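Local coordinates for protein kinase domain-containing protein (Chaetomium thermophilum, PDB 6Z3U) that probably acts as the cyclin-dependent serine/threonine kinase subunit, CDK7, of the CAK complex, using ATP to phosphorylate proteins such as the RNA polymerase II C-terminal repeats, at residues L180-I184 with E288-R292; A195-A199 with T385-T390. All coordinates share one frame; numbering follows the deposited sequence.

Contact 1: L180-I184 with E288-R292; sequences LEMLI and ELIIR
The guanidinium of R292 presents its edge to helix 180-185, and the carbonyl oxygens of L183 and I184 lie near its plane. Its NE donates to I184 O over 3.1 Å, the straightest of the bonds here (N-H...O 156°), with the donor tilted 21° from that carbonyl's plane. NH1 reaches L183 O at 2.8 Å in a bond weakened by its angle, and it makes a second weak one to I184 O. NH2 is taken by V190 O in the following loop. A bend at chi3 (97°) turns the group onto these oxygens. Alongside, the side chains of I184 and L289 cross at about a right angle, I184 CD1 meeting L289 CD2 at 3.5 Å; L180 CD2 lies 4.3 Å from L289 CD2. W200 of helix 194-213 touches L180, L183 and L289. E288 directs OE2 to Y261 OH. A leucine in place of R292 would probably leave the L183 and I184 carbonyls without these donors and the two helix ends less firmly joined. Within the kinase C-lobe, next to buried aliphatic packing, the charged group thus satisfies carbonyl oxygens near the C-terminal end of helix 180-185, a pairing that the negative end of the helix dipole would probably favour.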
loop_
_atom_site.group_PDB
_atom_site.type_symbol
_atom_site.label_atom_id
_atom_site.label_comp_id
_atom_site.label_asym_id
_atom_site.label_seq_id
_atom_site.Cartn_x
_atom_site.Cartn_y
_atom_site.Cartn_z
ATOM N N LEU B 180 -18.912 -0.065 16.740
ATOM C CA LEU B 180 -18.797 0.194 18.168
ATOM C C LEU B 180 -19.370 1.544 18.578
ATOM O O LEU B 180 -19.693 1.728 19.755
ATOM C CB LEU B 180 -17.331 0.119 18.594
ATOM C CG LEU B 180 -17.024 -0.786 19.785
ATOM C CD1 LEU B 180 -17.494 -2.202 19.530
ATOM C CD2 LEU B 180 -15.532 -0.768 20.081
ATOM N N GLU B 181 -19.484 2.495 17.650
ATOM C CA GLU B 181 -20.056 3.788 18.002
ATOM C C GLU B 181 -21.516 3.641 18.402
ATOM O O GLU B 181 -21.949 4.176 19.428
ATOM C CB GLU B 181 -19.925 4.764 16.835
ATOM C CG GLU B 181 -20.180 6.212 17.227
ATOM C CD GLU B 181 -20.971 6.971 16.182
ATOM O OE1 GLU B 181 -20.374 7.820 15.481
ATOM O OE2 GLU B 181 -22.186 6.706 16.054
ATOM N N MET B 182 -22.291 2.905 17.604
ATOM C CA MET B 182 -23.717 2.781 17.880
ATOM C C MET B 182 -23.976 2.024 19.175
ATOM O O MET B 182 -24.969 2.295 19.859
ATOM C CB MET B 182 -24.423 2.102 16.706
ATOM C CG MET B 182 -23.875 0.732 16.339
ATOM S SD MET B 182 -24.660 0.029 14.868
ATOM C CE MET B 182 -24.524 1.380 13.696
ATOM N N LEU B 183 -23.107 1.078 19.535
ATOM C CA LEU B 183 -23.231 0.444 20.841
ATOM C C LEU B 183 -22.979 1.455 21.952
ATOM O O LEU B 183 -23.745 1.541 22.920
ATOM C CB LEU B 183 -22.258 -0.728 20.957
ATOM C CG LEU B 183 -22.529 -1.966 20.102
ATOM C CD1 LEU B 183 -21.631 -3.106 20.559
ATOM C CD2 LEU B 183 -23.983 -2.381 20.162
ATOM N N ILE B 184 -21.906 2.239 21.822
ATOM C CA ILE B 184 -21.576 3.236 22.836
ATOM C C ILE B 184 -22.685 4.274 22.951
ATOM O O ILE B 184 -23.042 4.700 24.056
ATOM C CB ILE B 184 -20.219 3.890 22.509
ATOM C CG1 ILE B 184 -19.094 2.861 22.669
ATOM C CG2 ILE B 184 -19.990 5.105 23.398
ATOM C CD1 ILE B 184 -17.758 3.300 22.106
ATOM N N GLU B 288 -13.087 6.785 25.498
ATOM C CA GLU B 288 -14.491 6.938 25.130
ATOM C C GLU B 288 -15.319 5.728 25.541
ATOM O O GLU B 288 -16.497 5.871 25.888
ATOM C CB GLU B 288 -14.617 7.172 23.626
ATOM C CG GLU B 288 -16.045 7.311 23.150
ATOM C CD GLU B 288 -16.124 7.939 21.779
ATOM O OE1 GLU B 288 -17.225 7.943 21.187
ATOM O OE2 GLU B 288 -15.080 8.432 21.294
ATOM N N LEU B 289 -14.732 4.530 25.495
ATOM C CA LEU B 289 -15.461 3.340 25.924
ATOM C C LEU B 289 -15.782 3.399 27.411
ATOM O O LEU B 289 -16.865 2.983 27.837
ATOM C CB LEU B 289 -14.653 2.086 25.602
ATOM C CG LEU B 289 -14.774 1.586 24.163
ATOM C CD1 LEU B 289 -13.628 0.648 23.825
ATOM C CD2 LEU B 289 -16.111 0.894 23.959
ATOM N N ILE B 290 -14.856 3.926 28.215
ATOM C CA ILE B 290 -15.024 3.893 29.664
ATOM C C ILE B 290 -16.117 4.859 30.105
ATOM O O ILE B 290 -16.939 4.528 30.968
ATOM C CB ILE B 290 -13.685 4.200 30.360
ATOM C CG1 ILE B 290 -12.686 3.068 30.103
ATOM C CG2 ILE B 290 -13.905 4.400 31.849
ATOM C CD1 ILE B 290 -11.266 3.392 30.506
ATOM N N ILE B 291 -16.143 6.066 29.537
ATOM C CA ILE B 291 -17.139 7.063 29.911
ATOM C C ILE B 291 -18.313 7.118 28.939
ATOM O O ILE B 291 -19.230 7.925 29.137
ATOM C CB ILE B 291 -16.499 8.460 30.046
ATOM C CG1 ILE B 291 -15.920 8.934 28.713
ATOM C CG2 ILE B 291 -15.403 8.431 31.093
ATOM C CD1 ILE B 291 -15.638 10.425 28.674
ATOM N N ARG B 292 -18.307 6.294 27.887
ATOM C CA ARG B 292 -19.403 6.250 26.914
ATOM C C ARG B 292 -19.712 7.635 26.352
ATOM O O ARG B 292 -20.867 7.971 26.074
ATOM C CB ARG B 292 -20.662 5.617 27.514
ATOM C CG ARG B 292 -20.621 4.101 27.512
ATOM C CD ARG B 292 -21.951 3.481 27.903
ATOM N NE ARG B 292 -22.747 3.092 26.741
ATOM C CZ ARG B 292 -23.705 2.169 26.762
ATOM N NH1 ARG B 292 -24.371 1.885 25.653
ATOM N NH2 ARG B 292 -23.992 1.522 27.884
#

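Contact 2: A195-A199 with T385-T390; sequences ADIKA and TDPKPT
T390 and D196 meet through their side chains: T390 OG1 donates to D196 OD1 at 2.5 Å, arriving from above the carboxylate plane, 45° out of it. Beside this bond T390 N donates to A195 O at 3.1 Å. That oxygen also accepts A199 N of its own helix, and the two donors reach it from opposite faces of the carbonyl plane. The small side chains of A195 and A199 let the chain lie close, A199 CB coming within 4.0 Å of P389 CB. One turn after A195, K198 runs out with CG anti to its backbone N (chi1 -177°), passes its CD 3.8 Å from P389 CD and bends at chi3, which brings NZ to P387 O at 2.9 Å. Further out, W382 accepts from K198 NZ through its backbone O and forms a cation-pi contact with it, while G193 N donates to D196 OD2, which probably helps fix the carboxylate. L395 touches D196 and A199, and P396 touches D196. The segment after helix 381-384 is thus strapped across helix 194-213 at the C-lobe surface, its backbone held by K198 at P387 O and by A195 O at T390 N, with D196 taking the T390 hydroxyl.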
loop_
_atom_site.group_PDB
_atom_site.type_symbol
_atom_site.label_atom_id
_atom_site.label_comp_id
_atom_site.label_asym_id
_atom_site.label_seq_id
_atom_site.Cartn_x
_atom_site.Cartn_y
_atom_site.Cartn_z
ATOM N N ALA B 195 -15.176 -6.034 31.494
ATOM C CA ALA B 195 -14.686 -7.213 30.788
ATOM C C ALA B 195 -14.978 -7.128 29.297
ATOM O O ALA B 195 -14.218 -7.667 28.486
ATOM C CB ALA B 195 -15.304 -8.478 31.380
ATOM N N ASP B 196 -16.066 -6.458 28.916
ATOM C CA ASP B 196 -16.358 -6.269 27.498
ATOM C C ASP B 196 -15.428 -5.234 26.880
ATOM O O ASP B 196 -14.974 -5.399 25.742
ATOM C CB ASP B 196 -17.817 -5.862 27.321
ATOM C CG ASP B 196 -18.774 -6.900 27.864
ATOM O OD1 ASP B 196 -18.521 -8.102 27.640
ATOM O OD2 ASP B 196 -19.765 -6.520 28.523
ATOM N N ILE B 197 -15.140 -4.156 27.610
ATOM C CA ILE B 197 -14.173 -3.179 27.126
ATOM C C ILE B 197 -12.836 -3.857 26.858
ATOM O O ILE B 197 -12.193 -3.616 25.829
ATOM C CB ILE B 197 -14.036 -2.023 28.135
ATOM C CG1 ILE B 197 -15.381 -1.306 28.292
ATOM C CG2 ILE B 197 -12.945 -1.050 27.693
ATOM C CD1 ILE B 197 -15.372 -0.196 29.326
ATOM N N LYS B 198 -12.396 -4.714 27.782
ATOM C CA LYS B 198 -11.124 -5.407 27.609
ATOM C C LYS B 198 -11.145 -6.303 26.377
ATOM O O LYS B 198 -10.127 -6.454 25.691
ATOM C CB LYS B 198 -10.798 -6.221 28.862
ATOM C CG LYS B 198 -9.449 -6.922 28.809
ATOM C CD LYS B 198 -9.143 -7.695 30.088
ATOM C CE LYS B 198 -8.875 -6.768 31.262
ATOM N NZ LYS B 198 -8.465 -7.518 32.483
ATOM N N ALA B 199 -12.294 -6.915 26.082
ATOM C CA ALA B 199 -12.383 -7.768 24.902
ATOM C C ALA B 199 -12.308 -6.947 23.621
ATOM O O ALA B 199 -11.598 -7.317 22.680
ATOM C CB ALA B 199 -13.673 -8.585 24.940
ATOM N N THR B 385 -4.649 -9.428 33.721
ATOM C CA THR B 385 -5.215 -9.103 35.023
ATOM C C THR B 385 -6.720 -9.345 35.002
ATOM O O THR B 385 -7.386 -9.095 33.994
ATOM C CB THR B 385 -4.924 -7.648 35.392
ATOM O OG1 THR B 385 -3.528 -7.496 35.683
ATOM C CG2 THR B 385 -5.733 -7.225 36.604
ATOM N N ASP B 386 -7.250 -9.839 36.116
ATOM C CA ASP B 386 -8.679 -10.095 36.200
ATOM C C ASP B 386 -9.455 -8.779 36.202
ATOM O O ASP B 386 -8.955 -7.756 36.678
ATOM C CB ASP B 386 -9.010 -10.889 37.459
ATOM C CG ASP B 386 -8.569 -12.335 37.368
ATOM O OD1 ASP B 386 -8.535 -12.874 36.240
ATOM O OD2 ASP B 386 -8.255 -12.931 38.421
ATOM N N PRO B 387 -10.692 -8.776 35.676
ATOM C CA PRO B 387 -11.400 -9.930 35.111
ATOM C C PRO B 387 -10.982 -10.248 33.681
ATOM O O PRO B 387 -10.698 -9.332 32.908
ATOM C CB PRO B 387 -12.858 -9.483 35.152
ATOM C CG PRO B 387 -12.774 -8.012 34.914
ATOM C CD PRO B 387 -11.518 -7.554 35.617
ATOM N N LYS B 388 -10.967 -11.532 33.329
ATOM C CA LYS B 388 -10.600 -11.923 31.978
ATOM C C LYS B 388 -11.588 -11.323 30.977
ATOM O O LYS B 388 -12.747 -11.064 31.313
ATOM C CB LYS B 388 -10.564 -13.444 31.853
ATOM C CG LYS B 388 -9.462 -14.088 32.687
ATOM C CD LYS B 388 -9.453 -15.604 32.572
ATOM C CE LYS B 388 -8.314 -16.207 33.391
ATOM N NZ LYS B 388 -8.277 -17.698 33.327
ATOM N N PRO B 389 -11.153 -11.082 29.743
ATOM C CA PRO B 389 -12.044 -10.450 28.767
ATOM C C PRO B 389 -13.193 -11.357 28.370
ATOM O O PRO B 389 -13.103 -12.586 28.424
ATOM C CB PRO B 389 -11.125 -10.169 27.572
ATOM C CG PRO B 389 -10.014 -11.158 27.709
ATOM C CD PRO B 389 -9.817 -11.351 29.185
ATOM N N THR B 390 -14.287 -10.724 27.955
ATOM C CA THR B 390 -15.479 -11.454 27.563
ATOM C C THR B 390 -15.245 -12.191 26.250
ATOM O O THR B 390 -14.532 -11.716 25.361
ATOM C CB THR B 390 -16.663 -10.500 27.410
ATOM O OG1 THR B 390 -16.810 -9.720 28.602
ATOM C CG2 THR B 390 -17.946 -11.279 27.159
#

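How the contacts relate
Contact 1 is buried, whereas contact 2 lies at the surface, their centres about 16 Å apart on the same side of the chain's centre. The first joins two helices, 180-185 and 276-291; the second lays an irregular segment against helix 194-213. That helix follows 180-185 in the chain and links the two directly, since I197 CD1 packs 3.8 Å from L289 O. I197 therefore turns to the interior, while A195, K198 and A199 of its helix turn to the outer segment. Both contacts use a basic side chain on backbone oxygens, but contact 1 adds branched aliphatic packing, and contact 2 adds prolines, small methyls and a hydroxyl-carboxylate bond.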